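Local structure of Ral guanine nucleotide dissociation stimulator-like 2 (Mus musculus, 4JGW) at residues L210-A215 against D446-L451; K255-V260 against V310-S315; T196-F201 against A288-K293; G266-G271 against G453-T458. The protein probably acts as a guanine nucleotide exchange factor and putative effector of Ras and Rap, this chain carrying its REM and CDC25-homology domains. All coordinates share one frame; numbering follows the deposited sequence.

All four contacts lie on one side of the chain's centre and bind together parts of its CDC25-homology region. Interaction 1 and interaction 2, with centres about 13 Å apart, touch where L210 CD2 lies 3.9 Å from V256 CG2. The 196-201 segment of interaction 3 lies against helix 445-453 of interaction 1, where I447 CG1 meets F201 CD2 at 3.5 Å. The 453-458 segment of interaction 4 follows on from that helix, and L454 CD2 lies 3.8 Å from A259 CB of interaction 2. Interactions 2 and 3 do not touch, their nearest atoms being about 6 Å apart. The assembly is a single chain, without a G-protein partner.

Interaction 1 (L210-A215 against D446-L451); sequences LTLLDA and DIQQWL
Two helices of the CDC25-homology region, 203-219 and 445-453, face each other here through L210, L212 and L213 on one side and Q448 and L451 on the other. Their local axes stay 11.5 Å apart at closest approach and cross at -69°, so the backbones never come near and side chains do all the bridging. L451 reaches L210 and L213 with separate methyls. Its CD2 lies 3.8 Å from L210 CD2, the two side chains meeting at about a right angle, while its CD1 sits 3.9 Å from L213 CD1 as those chains slide past each other in opposite senses.

Q448 meets L213 from the opposite direction. Its chain bends at CG (chi2 -67°), which swings the terminal amide over to L213, where OE1 packs 3.4 Å from CD2 and NE2 is 3.7 Å from CG. No hydrogen bond crosses between the segments, and these are contacts of a polar group with methyl and methine carbons. The amide nitrogen is held instead by Q209, whose OE1 it bonds one residue before L210; this bond sets the turn of the amide, and leaves OE1 against the L213 methyls. NE2 also grazes L212 CD2, at 4.2 Å.

L213 rests as well on Q252 of helix 244-264. I447 touches L206 of helix 203-219. W450 NE1 bonds D194 O, tying helix 445-453 to the loop that leads into helix 203-219. A steep crossing like this is in keeping with the mainly helical catalytic (CDC25-homology) domain of Ras-family exchange factors.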
loop_
_atom_site.group_PDB
_atom_site.type_symbol
_atom_site.label_atom_id
_atom_site.label_comp_id
_atom_site.label_asym_id
_atom_site.label_seq_id
_atom_site.Cartn_x
_atom_site.Cartn_y
_atom_site.Cartn_z
ATOM N N LEU A 210 19.310 -4.573 -0.098
ATOM C CA LEU A 210 18.311 -3.678 -0.678
ATOM C C LEU A 210 16.900 -4.136 -0.302
ATOM O O LEU A 210 16.032 -3.315 -0.015
ATOM C CB LEU A 210 18.458 -3.596 -2.205
ATOM C CG LEU A 210 19.677 -2.886 -2.808
ATOM C CD1 LEU A 210 19.627 -2.965 -4.323
ATOM C CD2 LEU A 210 19.773 -1.430 -2.359
ATOM N N THR A 211 16.695 -5.453 -0.289
ATOM C CA THR A 211 15.405 -6.048 0.056
ATOM C C THR A 211 15.043 -5.847 1.532
ATOM O O THR A 211 13.881 -5.600 1.855
ATOM C CB THR A 211 15.349 -7.544 -0.328
ATOM O OG1 THR A 211 15.750 -7.696 -1.694
ATOM C CG2 THR A 211 13.940 -8.098 -0.168
ATOM N N LEU A 212 16.041 -5.930 2.412
ATOM C CA LEU A 212 15.837 -5.667 3.839
ATOM C C LEU A 212 15.283 -4.262 4.078
ATOM O O LEU A 212 14.353 -4.084 4.864
ATOM C CB LEU A 212 17.141 -5.859 4.620
ATOM C CG LEU A 212 17.060 -5.910 6.149
ATOM C CD1 LEU A 212 16.502 -7.247 6.634
ATOM C CD2 LEU A 212 18.428 -5.658 6.759
ATOM N N LEU A 213 15.856 -3.275 3.394
ATOM C CA LEU A 213 15.402 -1.891 3.501
ATOM C C LEU A 213 14.020 -1.698 2.870
ATOM O O LEU A 213 13.157 -1.038 3.454
ATOM C CB LEU A 213 16.420 -0.933 2.871
ATOM C CG LEU A 213 17.795 -0.786 3.535
ATOM C CD1 LEU A 213 18.791 -0.180 2.559
ATOM C CD2 LEU A 213 17.728 0.041 4.817
ATOM N N ASP A 214 13.820 -2.282 1.688
ATOM C CA ASP A 214 12.539 -2.213 0.984
ATOM C C ASP A 214 11.415 -2.910 1.749
ATOM O O ASP A 214 10.293 -2.397 1.808
ATOM C CB ASP A 214 12.650 -2.819 -0.420
ATOM C CG ASP A 214 13.485 -1.975 -1.364
ATOM O OD1 ASP A 214 13.512 -0.733 -1.218
ATOM O OD2 ASP A 214 14.115 -2.564 -2.265
ATOM N N ALA A 215 11.724 -4.073 2.327
ATOM C CA ALA A 215 10.734 -4.885 3.039
ATOM C C ALA A 215 10.167 -4.182 4.266
ATOM O O ALA A 215 8.947 -4.131 4.438
ATOM C CB ALA A 215 11.315 -6.249 3.424
ATOM N N ASP A 446 28.340 -3.343 6.761
ATOM C CA ASP A 446 29.200 -2.632 5.810
ATOM C C ASP A 446 28.526 -2.256 4.486
ATOM O O ASP A 446 28.830 -1.205 3.921
ATOM C CB ASP A 446 30.513 -3.387 5.578
ATOM C CG ASP A 446 31.466 -3.264 6.757
ATOM O OD1 ASP A 446 31.292 -4.005 7.749
ATOM O OD2 ASP A 446 32.390 -2.424 6.691
ATOM N N ILE A 447 27.619 -3.099 3.995
ATOM C CA ILE A 447 26.812 -2.742 2.822
ATOM C C ILE A 447 25.857 -1.602 3.182
ATOM O O ILE A 447 25.683 -0.659 2.405
ATOM C CB ILE A 447 26.023 -3.945 2.235
ATOM C CG1 ILE A 447 26.983 -5.055 1.798
ATOM C CG2 ILE A 447 25.157 -3.501 1.047
ATOM C CD1 ILE A 447 26.306 -6.350 1.391
ATOM N N GLN A 448 25.263 -1.689 4.372
ATOM C CA GLN A 448 24.367 -0.648 4.878
ATOM C C GLN A 448 25.080 0.698 5.022
ATOM O O GLN A 448 24.531 1.734 4.643
ATOM C CB GLN A 448 23.727 -1.065 6.209
ATOM C CG GLN A 448 22.678 -2.175 6.097
ATOM C CD GLN A 448 21.419 -1.757 5.341
ATOM O OE1 GLN A 448 21.071 -0.575 5.276
ATOM N NE2 GLN A 448 20.727 -2.736 4.774
ATOM N N GLN A 449 26.303 0.671 5.556
ATOM C CA GLN A 449 27.115 1.881 5.713
ATOM C C GLN A 449 27.456 2.517 4.361
ATOM O O GLN A 449 27.451 3.743 4.231
ATOM C CB GLN A 449 28.392 1.588 6.513
ATOM C CG GLN A 449 29.169 2.837 6.935
ATOM C CD GLN A 449 30.293 2.546 7.918
ATOM O OE1 GLN A 449 31.018 1.557 7.785
ATOM N NE2 GLN A 449 30.447 3.417 8.910
ATOM N N TRP A 450 27.742 1.679 3.365
ATOM C CA TRP A 450 27.999 2.146 2.003
ATOM C C TRP A 450 26.758 2.800 1.385
ATOM O O TRP A 450 26.855 3.868 0.774
ATOM C CB TRP A 450 28.508 1.001 1.119
ATOM C CG TRP A 450 28.577 1.352 -0.344
ATOM C CD1 TRP A 450 29.513 2.134 -0.957
ATOM C CD2 TRP A 450 27.669 0.932 -1.373
ATOM N NE1 TRP A 450 29.246 2.230 -2.303
ATOM C CE2 TRP A 450 28.118 1.504 -2.585
ATOM C CE3 TRP A 450 26.516 0.133 -1.386
ATOM C CZ2 TRP A 450 27.459 1.298 -3.802
ATOM C CZ3 TRP A 450 25.861 -0.071 -2.598
ATOM C CH2 TRP A 450 26.335 0.510 -3.788
ATOM N N LEU A 451 25.603 2.158 1.556
ATOM C CA LEU A 451 24.326 2.683 1.064
ATOM C C LEU A 451 23.963 4.033 1.686
ATOM O O LEU A 451 23.396 4.896 1.016
ATOM C CB LEU A 451 23.199 1.673 1.303
ATOM C CG LEU A 451 23.140 0.446 0.390
ATOM C CD1 LEU A 451 22.323 -0.661 1.035
ATOM C CD2 LEU A 451 22.581 0.802 -0.985
#

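Interaction 2 (K255-V260 against V310-S315)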
loop_
_atom_site.group_PDB
_atom_site.type_symbol
_atom_site.label_atom_id
_atom_site.label_comp_id
_atom_site.label_asym_id
_atom_site.label_seq_id
_atom_site.Cartn_x
_atom_site.Cartn_y
_atom_site.Cartn_z
ATOM N N LYS A 255 16.384 6.480 -4.191
ATOM C CA LYS A 255 17.774 6.366 -3.734
ATOM C C LYS A 255 18.502 5.217 -4.428
ATOM O O LYS A 255 19.672 5.350 -4.800
ATOM C CB LYS A 255 17.844 6.181 -2.214
ATOM C CG LYS A 255 17.650 7.454 -1.410
ATOM C CD LYS A 255 17.897 7.212 0.077
ATOM C CE LYS A 255 17.376 8.373 0.918
ATOM N NZ LYS A 255 17.558 8.141 2.381
ATOM N N VAL A 256 17.803 4.095 -4.596
ATOM C CA VAL A 256 18.357 2.920 -5.270
ATOM C C VAL A 256 18.598 3.226 -6.750
ATOM O O VAL A 256 19.683 2.960 -7.276
ATOM C CB VAL A 256 17.447 1.672 -5.093
ATOM C CG1 VAL A 256 17.974 0.486 -5.897
ATOM C CG2 VAL A 256 17.332 1.299 -3.621
ATOM N N ALA A 257 17.587 3.797 -7.405
ATOM C CA ALA A 257 17.689 4.222 -8.803
ATOM C C ALA A 257 18.781 5.271 -8.987
ATOM O O ALA A 257 19.504 5.256 -9.985
ATOM C CB ALA A 257 16.349 4.756 -9.300
ATOM N N GLY A 258 18.890 6.175 -8.015
ATOM C CA GLY A 258 19.930 7.198 -8.003
ATOM C C GLY A 258 21.319 6.603 -7.865
ATOM O O GLY A 258 22.255 7.033 -8.540
ATOM N N ALA A 259 21.447 5.605 -6.991
ATOM C CA ALA A 259 22.714 4.905 -6.779
ATOM C C ALA A 259 23.231 4.249 -8.058
ATOM O O ALA A 259 24.432 4.292 -8.336
ATOM C CB ALA A 259 22.577 3.877 -5.671
ATOM N N VAL A 260 22.321 3.654 -8.830
ATOM C CA VAL A 260 22.669 2.993 -10.093
ATOM C C VAL A 260 23.192 4.007 -11.111
ATOM O O VAL A 260 24.268 3.819 -11.681
ATOM C CB VAL A 260 21.471 2.207 -10.696
ATOM C CG1 VAL A 260 21.873 1.528 -11.998
ATOM C CG2 VAL A 260 20.945 1.175 -9.712
ATOM N N VAL A 310 14.049 -4.257 -8.342
ATOM C CA VAL A 310 14.173 -4.676 -9.744
ATOM C C VAL A 310 13.825 -3.504 -10.655
ATOM O O VAL A 310 14.586 -3.177 -11.565
ATOM C CB VAL A 310 13.280 -5.899 -10.092
ATOM C CG1 VAL A 310 13.200 -6.109 -11.604
ATOM C CG2 VAL A 310 13.819 -7.144 -9.438
ATOM N N TYR A 311 12.686 -2.868 -10.386
ATOM C CA TYR A 311 12.244 -1.728 -11.179
ATOM C C TYR A 311 13.118 -0.499 -10.971
ATOM O O TYR A 311 13.353 0.254 -11.912
ATOM C CB TYR A 311 10.775 -1.385 -10.914
ATOM C CG TYR A 311 10.221 -0.383 -11.907
ATOM C CD1 TYR A 311 10.017 -0.733 -13.241
ATOM C CD2 TYR A 311 9.919 0.917 -11.518
ATOM C CE1 TYR A 311 9.513 0.187 -14.159
ATOM C CE2 TYR A 311 9.415 1.845 -12.428
ATOM C CZ TYR A 311 9.215 1.472 -13.743
ATOM O OH TYR A 311 8.718 2.385 -14.644
ATOM N N ALA A 312 13.595 -0.303 -9.742
ATOM C CA ALA A 312 14.484 0.811 -9.429
ATOM C C ALA A 312 15.750 0.751 -10.278
ATOM O O ALA A 312 16.155 1.752 -10.866
ATOM C CB ALA A 312 14.829 0.823 -7.949
ATOM N N VAL A 313 16.349 -0.435 -10.355
ATOM C CA VAL A 313 17.587 -0.636 -11.101
ATOM C C VAL A 313 17.341 -0.610 -12.610
ATOM O O VAL A 313 18.066 0.061 -13.343
ATOM C CB VAL A 313 18.306 -1.948 -10.676
ATOM C CG1 VAL A 313 19.538 -2.196 -11.532
ATOM C CG2 VAL A 313 18.698 -1.889 -9.204
ATOM N N VAL A 314 16.315 -1.328 -13.065
ATOM C CA VAL A 314 16.012 -1.420 -14.494
ATOM C C VAL A 314 15.607 -0.066 -15.104
ATOM O O VAL A 314 16.016 0.253 -16.221
ATOM C CB VAL A 314 14.975 -2.544 -14.805
ATOM C CG1 VAL A 314 13.542 -2.068 -14.596
ATOM C CG2 VAL A 314 15.154 -3.067 -16.220
ATOM N N SER A 315 14.830 0.729 -14.364
ATOM C CA SER A 315 14.408 2.048 -14.842
ATOM C C SER A 315 15.580 3.025 -14.864
ATOM O O SER A 315 15.660 3.889 -15.740
ATOM C CB SER A 315 13.254 2.607 -14.005
ATOM O OG SER A 315 13.657 2.876 -12.673
#
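V256 opens the contact by setting CG1 3.8 Å from A312 CB, and the same methyl touches V313 CG2 at 4.1 Å. CG1 stands anti to the backbone N (chi1 175°), which places this branch in front of both partners. One residue on, A257 brings the backbones close: its CA and that of A312 are 4.7 Å apart. Here CB presses on A312 O at 3.4 Å, and A257 CA makes a CH...O contact with that oxygen at 3.6 Å. Two alanines at this point let the local axes approach to 8.0 Å, at an angle of 35°. A turn later V260 closes the row, its CG2 lying 3.8 Å from V313 CG2 with the two side chains at about a right angle. V313 thus receives both valines of the first helix. On the outer flank, S315 OG bonds Y311 O at 2.7 Å, sharing that oxygen with S315 N, and S315 CB sits over one face of the Y311 ring, toward its rim.

Helix 284-303 lies alongside, W294 touching V260 and A298 touching V313. Helix 334-344 backs V314 through F340 and C344, and the rings of Y390 and F347 meet Y311.

Interaction 3 (T196-F201 against A288-K293); sequences TDVLVF and ARLLEK
K293 of helix 284-303 supplies the polar link of this contact, giving NZ to F201 O at 2.6 Å. The ammonium nitrogen lies in the plane of that carbonyl, with a C=O...N angle of 159°. K293 gets there by a bend at CG (chi2 66°), after which the chain runs out along the 196-201 segment. On the way its CE passes 3.3 Å from V198 O. The ammonium end lies near the main-chain oxygens of L199 and F201, whose partial negative charge probably steadies it.

Apolar contacts gather around one methyl. L290 CD2 lies 3.7 Å from V198 CG1 and 3.8 Å from L199 CG, and also approaches T196; L199 stands across L290 at about a right angle. L199 turns its own CD2 to the helix, packing against K293 CB at 3.8 Å. The lysine thus serves twice, its inner carbons joining the leucine packing and its nitrogen the hydrogen bond. That same L199 methyl, CD2, also lies 3.7 Å from the carbonyl oxygen R289 O.

The charged pair belongs to the helix alone. R289 NH1 and E292 OE1 are 2.9 Å apart, yet the oxygen lies well out of the guanidinium plane, so this is attraction of charges without a directed N-H. The other oxygen, OE2, lies over the guanidinium face and accepts a bond from T333 N.

Within the loop, T196 OG1 bonds D194. L206 of helix 203-219 touches V198, F201 and K293 together, and D197 and V198 rest on W450 of helix 445-453; the segment thus lies between helices 203-219 and 445-453 and helix 284-303.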
loop_
_atom_site.group_PDB
_atom_site.type_symbol
_atom_site.label_atom_id
_atom_site.label_comp_id
_atom_site.label_asym_id
_atom_site.label_seq_id
_atom_site.Cartn_x
_atom_site.Cartn_y
_atom_site.Cartn_z
ATOM N N THR A 196 31.062 3.630 -7.054
ATOM C CA THR A 196 31.608 2.500 -7.815
ATOM C C THR A 196 32.003 1.304 -6.929
ATOM O O THR A 196 32.378 0.249 -7.441
ATOM C CB THR A 196 32.812 2.917 -8.714
ATOM O OG1 THR A 196 33.966 3.178 -7.907
ATOM C CG2 THR A 196 32.481 4.154 -9.546
ATOM N N ASP A 197 31.908 1.473 -5.609
ATOM C CA ASP A 197 32.201 0.399 -4.655
ATOM C C ASP A 197 31.135 -0.697 -4.614
ATOM O O ASP A 197 31.260 -1.661 -3.858
ATOM C CB ASP A 197 32.430 0.957 -3.245
ATOM C CG ASP A 197 33.872 1.378 -3.002
ATOM O OD1 ASP A 197 34.751 1.076 -3.839
ATOM O OD2 ASP A 197 34.126 2.011 -1.956
ATOM N N VAL A 198 30.089 -0.542 -5.427
ATOM C CA VAL A 198 29.094 -1.598 -5.629
ATOM C C VAL A 198 29.786 -2.896 -6.074
ATOM O O VAL A 198 29.309 -3.995 -5.784
ATOM C CB VAL A 198 27.986 -1.165 -6.639
ATOM C CG1 VAL A 198 28.561 -0.907 -8.030
ATOM C CG2 VAL A 198 26.861 -2.194 -6.700
ATOM N N LEU A 199 30.927 -2.741 -6.749
ATOM C CA LEU A 199 31.740 -3.855 -7.242
ATOM C C LEU A 199 32.399 -4.662 -6.124
ATOM O O LEU A 199 32.711 -5.836 -6.305
ATOM C CB LEU A 199 32.822 -3.334 -8.199
ATOM C CG LEU A 199 32.406 -2.680 -9.522
ATOM C CD1 LEU A 199 33.600 -2.005 -10.177
ATOM C CD2 LEU A 199 31.764 -3.684 -10.481
ATOM N N VAL A 200 32.606 -4.020 -4.975
ATOM C CA VAL A 200 33.305 -4.612 -3.829
ATOM C C VAL A 200 32.474 -5.668 -3.080
ATOM O O VAL A 200 33.029 -6.551 -2.418
ATOM C CB VAL A 200 33.811 -3.499 -2.859
ATOM C CG1 VAL A 200 34.194 -4.057 -1.493
ATOM C CG2 VAL A 200 34.993 -2.756 -3.478
ATOM N N PHE A 201 31.151 -5.576 -3.195
ATOM C CA PHE A 201 30.252 -6.524 -2.537
ATOM C C PHE A 201 29.689 -7.534 -3.530
ATOM O O PHE A 201 29.616 -7.262 -4.724
ATOM C CB PHE A 201 29.105 -5.789 -1.841
ATOM C CG PHE A 201 29.551 -4.674 -0.937
ATOM C CD1 PHE A 201 29.398 -3.347 -1.328
ATOM C CD2 PHE A 201 30.118 -4.948 0.304
ATOM C CE1 PHE A 201 29.805 -2.308 -0.499
ATOM C CE2 PHE A 201 30.527 -3.918 1.145
ATOM C CZ PHE A 201 30.373 -2.593 0.743
ATOM N N ALA A 288 31.299 -0.812 -18.269
ATOM C CA ALA A 288 30.483 -1.982 -18.592
ATOM C C ALA A 288 30.411 -2.956 -17.419
ATOM O O ALA A 288 29.381 -3.596 -17.205
ATOM C CB ALA A 288 31.018 -2.682 -19.825
ATOM N N ARG A 289 31.504 -3.059 -16.666
ATOM C CA ARG A 289 31.562 -3.920 -15.484
ATOM C C ARG A 289 30.586 -3.456 -14.402
ATOM O O ARG A 289 30.009 -4.275 -13.685
ATOM C CB ARG A 289 32.993 -3.996 -14.936
ATOM C CG ARG A 289 34.003 -4.603 -15.913
ATOM C CD ARG A 289 33.663 -6.055 -16.242
ATOM N NE ARG A 289 33.919 -6.387 -17.646
ATOM C CZ ARG A 289 33.706 -7.587 -18.190
ATOM N NH1 ARG A 289 33.230 -8.587 -17.459
ATOM N NH2 ARG A 289 33.971 -7.789 -19.475
ATOM N N LEU A 290 30.406 -2.139 -14.304
ATOM C CA LEU A 290 29.419 -1.548 -13.406
ATOM C C LEU A 290 27.994 -1.816 -13.892
ATOM O O LEU A 290 27.117 -2.137 -13.090
ATOM C CB LEU A 290 29.671 -0.047 -13.241
ATOM C CG LEU A 290 30.882 0.336 -12.381
ATOM C CD1 LEU A 290 31.443 1.683 -12.801
ATOM C CD2 LEU A 290 30.537 0.334 -10.898
ATOM N N LEU A 291 27.775 -1.693 -15.200
ATOM C CA LEU A 291 26.484 -2.029 -15.806
ATOM C C LEU A 291 26.133 -3.496 -15.558
ATOM O O LEU A 291 25.029 -3.807 -15.112
ATOM C CB LEU A 291 26.486 -1.739 -17.311
ATOM C CG LEU A 291 26.500 -0.287 -17.802
ATOM C CD1 LEU A 291 26.819 -0.242 -19.290
ATOM C CD2 LEU A 291 25.182 0.420 -17.517
ATOM N N GLU A 292 27.092 -4.380 -15.840
ATOM C CA GLU A 292 26.951 -5.820 -15.608
ATOM C C GLU A 292 26.658 -6.132 -14.141
ATOM O O GLU A 292 25.845 -7.007 -13.837
ATOM C CB GLU A 292 28.216 -6.561 -16.061
ATOM C CG GLU A 292 28.388 -6.653 -17.581
ATOM C CD GLU A 292 29.838 -6.861 -18.017
ATOM O OE1 GLU A 292 30.698 -7.173 -17.164
ATOM O OE2 GLU A 292 30.116 -6.712 -19.227
ATOM N N LYS A 293 27.317 -5.404 -13.241
ATOM C CA LYS A 293 27.124 -5.577 -11.804
ATOM C C LYS A 293 25.694 -5.256 -11.365
ATOM O O LYS A 293 25.073 -6.039 -10.642
ATOM C CB LYS A 293 28.124 -4.724 -11.016
ATOM C CG LYS A 293 28.096 -4.948 -9.507
ATOM C CD LYS A 293 28.564 -6.351 -9.151
ATOM C CE LYS A 293 28.582 -6.559 -7.657
ATOM N NZ LYS A 293 29.566 -7.607 -7.278
#

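Interaction 4 (G266-G271 against G453-T458)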
loop_
_atom_site.group_PDB
_atom_site.type_symbol
_atom_site.label_atom_id
_atom_site.label_comp_id
_atom_site.label_asym_id
_atom_site.label_seq_id
_atom_site.Cartn_x
_atom_site.Cartn_y
_atom_site.Cartn_z
ATOM N N GLY A 266 30.006 7.002 -12.447
ATOM C CA GLY A 266 31.179 7.161 -11.585
ATOM C C GLY A 266 31.257 8.530 -10.937
ATOM O O GLY A 266 32.347 9.041 -10.673
ATOM N N ALA A 267 30.089 9.114 -10.679
ATOM C CA ALA A 267 29.989 10.484 -10.194
ATOM C C ALA A 267 29.441 10.570 -8.772
ATOM O O ALA A 267 28.663 9.718 -8.340
ATOM C CB ALA A 267 29.141 11.316 -11.146
ATOM N N THR A 268 29.855 11.611 -8.057
ATOM C CA THR A 268 29.389 11.865 -6.700
ATOM C C THR A 268 28.825 13.281 -6.611
ATOM O O THR A 268 29.513 14.256 -6.930
ATOM C CB THR A 268 30.523 11.668 -5.672
ATOM O OG1 THR A 268 31.078 10.355 -5.820
ATOM C CG2 THR A 268 30.007 11.837 -4.250
ATOM N N SER A 269 27.565 13.380 -6.192
ATOM C CA SER A 269 26.897 14.669 -6.031
ATOM C C SER A 269 27.374 15.345 -4.751
ATOM O O SER A 269 27.036 14.913 -3.648
ATOM C CB SER A 269 25.375 14.487 -6.015
ATOM O OG SER A 269 24.702 15.734 -6.052
ATOM N N ILE A 270 28.176 16.397 -4.908
ATOM C CA ILE A 270 28.748 17.123 -3.770
ATOM C C ILE A 270 27.952 18.383 -3.420
ATOM O O ILE A 270 27.998 18.860 -2.284
ATOM C CB ILE A 270 30.247 17.480 -3.990
ATOM C CG1 ILE A 270 30.441 18.282 -5.286
ATOM C CG2 ILE A 270 31.109 16.215 -3.979
ATOM C CD1 ILE A 270 31.686 19.161 -5.298
ATOM N N GLY A 271 27.229 18.911 -4.404
ATOM C CA GLY A 271 26.389 20.089 -4.215
ATOM C C GLY A 271 24.954 19.816 -4.611
ATOM O O GLY A 271 24.519 18.663 -4.636
ATOM N N GLY A 453 26.167 6.260 2.819
ATOM C CA GLY A 453 27.143 7.263 2.389
ATOM C C GLY A 453 26.956 7.739 0.958
ATOM O O GLY A 453 27.606 8.693 0.524
ATOM N N LEU A 454 26.069 7.064 0.229
ATOM C CA LEU A 454 25.774 7.388 -1.164
ATOM C C LEU A 454 25.083 8.739 -1.313
ATOM O O LEU A 454 24.092 9.022 -0.636
ATOM C CB LEU A 454 24.918 6.283 -1.796
ATOM C CG LEU A 454 25.551 5.210 -2.694
ATOM C CD1 LEU A 454 27.032 4.962 -2.414
ATOM C CD2 LEU A 454 24.764 3.914 -2.587
ATOM N N GLN A 455 25.625 9.568 -2.202
ATOM C CA GLN A 455 25.047 10.870 -2.515
ATOM C C GLN A 455 24.644 10.900 -3.990
ATOM O O GLN A 455 25.451 11.259 -4.853
ATOM C CB GLN A 455 26.026 12.000 -2.171
ATOM C CG GLN A 455 26.282 12.159 -0.669
ATOM C CD GLN A 455 27.428 13.108 -0.336
ATOM O OE1 GLN A 455 27.876 13.171 0.809
ATOM N NE2 GLN A 455 27.907 13.848 -1.333
ATOM N N PRO A 456 23.388 10.510 -4.279
ATOM C CA PRO A 456 22.883 10.335 -5.642
ATOM C C PRO A 456 22.805 11.638 -6.434
ATOM O O PRO A 456 22.564 12.702 -5.863
ATOM C CB PRO A 456 21.478 9.765 -5.423
ATOM C CG PRO A 456 21.082 10.251 -4.074
ATOM C CD PRO A 456 22.342 10.254 -3.271
ATOM N N LEU A 457 23.011 11.536 -7.744
ATOM C CA LEU A 457 22.954 12.688 -8.638
ATOM C C LEU A 457 21.515 13.080 -8.941
ATOM O O LEU A 457 20.623 12.226 -8.996
ATOM C CB LEU A 457 23.680 12.387 -9.955
ATOM C CG LEU A 457 25.056 11.716 -9.939
ATOM C CD1 LEU A 457 25.439 11.301 -11.348
ATOM C CD2 LEU A 457 26.120 12.617 -9.331
ATOM N N THR A 458 21.299 14.377 -9.139
ATOM C CA THR A 458 20.009 14.891 -9.591
ATOM C C THR A 458 19.845 14.587 -11.079
ATOM O O THR A 458 20.814 14.227 -11.754
ATOM C CB THR A 458 19.889 16.413 -9.366
ATOM O OG1 THR A 458 20.835 17.096 -10.197
ATOM C CG2 THR A 458 20.141 16.775 -7.902
#
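S269 and Q455 hold this contact together with two hydrogen bonds that run in opposite directions between the same two residues. S269 N gives to Q455 O at 3.3 Å, with an angle of 155° at the hydrogen. Q455 NE2 returns a shorter bond, 2.7 Å to S269 O, though at 137° it is more bent; both donors come in tilted from the carbonyl planes. The glutamine chain is extended beyond CG, and this carries the amide alongside the strand to that oxygen.

The close packing lies beside these bonds. S269 CB sits 3.3 Å from P456 O, while L457 CD2 covers S269 N at 3.5 Å and L457 CD1 meets A267 CB at 3.7 Å. L457 also lies on V277 of the neighbouring strand and on S262. The serine hydroxyl turns to Q461 OE1, which also bonds T458 N at the N-cap of helix 459-469. P456 sets off away from 266-271, and its CB packs on G258 of helix 244-264.

Elsewhere the fit loosens. T268, though buried, brings its CG2 only within 4.1 Å of Q455 NE2. On the solvent side I270, exposed, merely has its CA 4.2 Å from that nitrogen. G266 makes no touch across, but its positive phi ends helix 244-264 in a Schellman motif and starts the chain into strand 267-269.

That strand has 277-279 as its antiparallel partner. Only one main-chain bond joins the segments 266-271 and 453-458; the side-chain amide of Q455 supplies the second, so the main-chain N and O of S269 both have a partner.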